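Local coordinates for protein glycosyl hydrolase family 26 (Bacteroides ovatus, PDB 4ZXO) that probably hydrolyses internal beta-1,4-mannosidic linkages of galactomannan as a family 26 beta-mannanase with a TIM-barrel fold, at residues A[39-50]-A[303-313]. Numbering follows the deposited sequence.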
# COMPACT_ATOMS: atom_id res chain seq x y z
N ILE A 39 5.12 8.93 16.77
CA ILE A 39 6.05 9.90 17.33
C ILE A 39 6.11 9.73 18.87
O ILE A 39 5.10 9.84 19.56
CB ILE A 39 5.65 11.32 16.92
CG1 ILE A 39 5.70 11.43 15.39
CG2 ILE A 39 6.58 12.33 17.56
CD1 ILE A 39 7.02 10.90 14.76
N GLY A 40 7.30 9.40 19.39
CA GLY A 40 7.48 9.21 20.81
C GLY A 40 7.14 7.85 21.40
O GLY A 40 7.23 7.69 22.64
N TRP A 41 6.77 6.86 20.58
CA TRP A 41 6.45 5.55 21.14
C TRP A 41 6.62 4.41 20.15
O TRP A 41 6.67 4.60 18.93
CB TRP A 41 5.01 5.54 21.68
CG TRP A 41 4.02 5.64 20.56
CD1 TRP A 41 3.59 6.80 19.97
CD2 TRP A 41 3.36 4.56 19.89
NE1 TRP A 41 2.67 6.50 18.99
CE2 TRP A 41 2.53 5.13 18.90
CE3 TRP A 41 3.36 3.15 20.06
CZ2 TRP A 41 1.72 4.35 18.04
CZ3 TRP A 41 2.56 2.39 19.22
CH2 TRP A 41 1.76 2.99 18.20
N GLU A 42 6.74 3.20 20.70
CA GLU A 42 6.84 1.99 19.88
C GLU A 42 6.24 0.84 20.66
O GLU A 42 6.63 0.61 21.80
CB GLU A 42 8.29 1.67 19.51
CG GLU A 42 8.39 0.37 18.74
CD GLU A 42 9.74 0.23 18.04
OE1 GLU A 42 10.62 1.10 18.22
OE2 GLU A 42 9.92 -0.77 17.32
N GLY A 43 5.29 0.13 20.07
CA GLY A 43 4.91 -1.14 20.63
C GLY A 43 3.80 -1.09 21.66
O GLY A 43 3.36 -2.14 22.09
N ASP A 44 3.34 0.10 22.06
CA ASP A 44 2.24 0.20 23.04
C ASP A 44 0.97 -0.48 22.50
O ASP A 44 0.54 -0.22 21.38
CB ASP A 44 1.91 1.67 23.38
CG ASP A 44 3.13 2.49 23.84
OD1 ASP A 44 4.27 2.10 23.57
OD2 ASP A 44 2.93 3.55 24.45
N LYS A 45 0.35 -1.32 23.32
CA LYS A 45 -0.76 -2.15 22.88
C LYS A 45 -1.95 -1.27 22.50
O LYS A 45 -2.33 -0.37 23.26
CB LYS A 45 -1.14 -3.13 24.00
CG LYS A 45 -2.33 -4.01 23.73
CD LYS A 45 -2.02 -5.08 22.69
CE LYS A 45 -2.96 -6.31 22.84
NZ LYS A 45 -2.40 -7.53 22.11
N GLY A 46 -2.47 -1.46 21.29
CA GLY A 46 -3.63 -0.73 20.78
C GLY A 46 -3.37 0.73 20.40
O GLY A 46 -4.31 1.38 19.92
N ARG A 47 -2.15 1.26 20.62
CA ARG A 47 -1.87 2.69 20.38
C ARG A 47 -1.75 2.97 18.88
O ARG A 47 -1.48 2.04 18.11
CB ARG A 47 -0.59 3.13 21.13
CG ARG A 47 -0.33 4.63 21.13
CD ARG A 47 0.68 5.00 22.22
NE ARG A 47 1.02 6.41 22.15
CZ ARG A 47 1.87 7.00 22.98
NH1 ARG A 47 2.51 6.31 23.91
NH2 ARG A 47 2.10 8.29 22.83
N SER A 48 -2.04 4.22 18.49
CA SER A 48 -2.13 4.66 17.10
C SER A 48 -2.06 6.17 17.08
O SER A 48 -2.87 6.80 17.79
CB SER A 48 -3.45 4.22 16.49
OG SER A 48 -3.79 5.05 15.37
N ASP A 49 -1.12 6.79 16.34
CA ASP A 49 -1.13 8.27 16.33
C ASP A 49 -2.44 8.78 15.71
O ASP A 49 -2.97 9.83 16.13
CB ASP A 49 0.05 8.82 15.57
CG ASP A 49 1.31 8.84 16.39
OD1 ASP A 49 1.26 8.52 17.61
OD2 ASP A 49 2.33 9.25 15.82
N VAL A 50 -2.96 8.06 14.72
CA VAL A 50 -4.25 8.47 14.14
C VAL A 50 -5.41 8.42 15.14
O VAL A 50 -6.13 9.40 15.32
CB VAL A 50 -4.58 7.61 12.88
CG1 VAL A 50 -6.00 7.82 12.42
CG2 VAL A 50 -3.59 8.00 11.78
N ASN A 303 4.80 7.32 10.77
CA ASN A 303 5.26 8.32 11.74
C ASN A 303 6.50 7.79 12.41
O ASN A 303 6.41 6.99 13.35
CB ASN A 303 4.15 8.62 12.76
CG ASN A 303 3.07 9.54 12.20
OD1 ASN A 303 2.97 9.71 10.97
ND2 ASN A 303 2.26 10.13 13.08
N ALA A 304 7.67 8.15 11.88
CA ALA A 304 8.92 7.46 12.24
C ALA A 304 9.41 7.77 13.64
O ALA A 304 9.93 8.86 13.92
CB ALA A 304 10.03 7.81 11.22
N ARG A 305 9.32 6.79 14.51
CA ARG A 305 9.68 6.98 15.90
C ARG A 305 11.13 7.30 16.02
O ARG A 305 11.51 7.99 16.92
CB ARG A 305 9.28 5.78 16.75
CG ARG A 305 10.21 4.59 16.79
CD ARG A 305 10.20 3.78 15.52
NE ARG A 305 10.53 2.39 15.68
CZ ARG A 305 10.93 1.63 14.67
NH1 ARG A 305 11.05 2.18 13.49
NH2 ARG A 305 11.16 0.38 14.82
N GLU A 306 11.90 6.82 15.07
CA GLU A 306 13.36 6.94 15.11
C GLU A 306 13.86 8.20 14.41
O GLU A 306 15.08 8.49 14.43
CB GLU A 306 14.02 5.68 14.51
CG GLU A 306 14.16 5.68 12.98
CD GLU A 306 12.94 5.26 12.23
OE1 GLU A 306 11.85 5.08 12.81
OE2 GLU A 306 13.07 5.11 10.99
N LYS A 307 12.97 8.96 13.78
CA LYS A 307 13.36 10.21 13.10
C LYS A 307 12.14 11.14 13.18
O LYS A 307 11.31 11.16 12.28
CB LYS A 307 13.77 9.93 11.65
CG LYS A 307 14.31 11.13 10.84
CD LYS A 307 14.66 10.63 9.42
CE LYS A 307 15.18 11.72 8.48
NZ LYS A 307 15.40 11.19 7.07
N SER A 308 12.06 11.91 14.27
CA SER A 308 10.79 12.50 14.68
C SER A 308 10.28 13.65 13.77
O SER A 308 9.17 14.15 13.97
CB SER A 308 10.91 12.97 16.13
OG SER A 308 11.82 14.02 16.23
N THR A 309 11.10 14.08 12.80
CA THR A 309 10.68 15.02 11.76
C THR A 309 9.98 14.31 10.58
O THR A 309 9.33 14.93 9.71
CB THR A 309 11.90 15.79 11.19
OG1 THR A 309 12.85 14.83 10.70
CG2 THR A 309 12.57 16.59 12.28
N HIS A 310 10.11 12.99 10.54
CA HIS A 310 9.66 12.23 9.39
C HIS A 310 8.32 11.61 9.73
O HIS A 310 8.28 10.45 10.21
CB HIS A 310 10.71 11.15 9.03
CG HIS A 310 10.44 10.41 7.75
ND1 HIS A 310 10.30 11.05 6.54
CD2 HIS A 310 10.31 9.09 7.49
CE1 HIS A 310 10.13 10.16 5.58
NE2 HIS A 310 10.12 8.95 6.13
N TYR A 311 7.22 12.34 9.49
CA TYR A 311 5.90 11.77 9.81
C TYR A 311 4.87 12.35 8.87
O TYR A 311 5.05 13.48 8.36
CB TYR A 311 5.52 12.05 11.28
CG TYR A 311 5.45 13.51 11.65
CD1 TYR A 311 4.29 14.24 11.42
CD2 TYR A 311 6.54 14.14 12.24
CE1 TYR A 311 4.20 15.57 11.74
CE2 TYR A 311 6.49 15.50 12.59
CZ TYR A 311 5.31 16.21 12.36
OH TYR A 311 5.25 17.56 12.73
N TYR A 312 3.82 11.59 8.63
CA TYR A 312 2.84 11.99 7.63
C TYR A 312 1.41 11.97 8.17
O TYR A 312 0.52 12.44 7.49
CB TYR A 312 2.96 11.10 6.37
CG TYR A 312 4.31 11.26 5.69
CD1 TYR A 312 4.49 12.16 4.64
CD2 TYR A 312 5.42 10.55 6.14
CE1 TYR A 312 5.73 12.35 4.04
CE2 TYR A 312 6.66 10.72 5.57
CZ TYR A 312 6.82 11.59 4.49
OH TYR A 312 8.07 11.73 3.94
N ALA A 313 1.18 11.38 9.34
CA ALA A 313 -0.10 11.54 10.05
C ALA A 313 0.14 12.45 11.23
O ALA A 313 1.27 12.54 11.70
CB ALA A 313 -0.64 10.16 10.51
O HOH W 1 9.92 9.40 18.30
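Asn303 and Asp49 form a buried polar contact between the segment leading into helix 49-54 and the loop after strand 295-300, at the C-terminal ends of neighbouring parallel barrel strands. Asn303 ND2 donates to Asp49 OD2 at 2.9 Å, on the anti lone pair and close to the amide plane. The syn lone pair of OD2 takes Ile39 N. Asp49 OD1 accepts from Trp41 NE1 at 2.8 Å, so three bonds hold the carboxylate. The amide of Asn303 is fixed too, because its OD1 receives Tyr312 N and Ala313 N.

Ile39 packs beside this pair. With chi1 at -60°, its CG1 lies next to the backbone N. Ile39 CD1 lies 4.0 Å from Tyr311 CB. Nearer the surface, Arg305 grips Glu42 side-on. Arg305 NE donates to Glu42 OE1 at 2.9 Å. Arg305 NH2 donates to Glu42 OE2 at 3.0 Å. The carboxylate and guanidinium planes are 67° apart, and both oxygens are met from above the carboxylate plane. Arg305 NH2 also bonds Asp77 O, and NH1 pairs with Glu306.

Val50 CG2 touches Ala313 CB at 3.9 Å, where helix 49-54 begins. Both side chains rest on His31 of strand 27-32, and Ala313 also meets Val300 of the adjacent parallel strand 295-300.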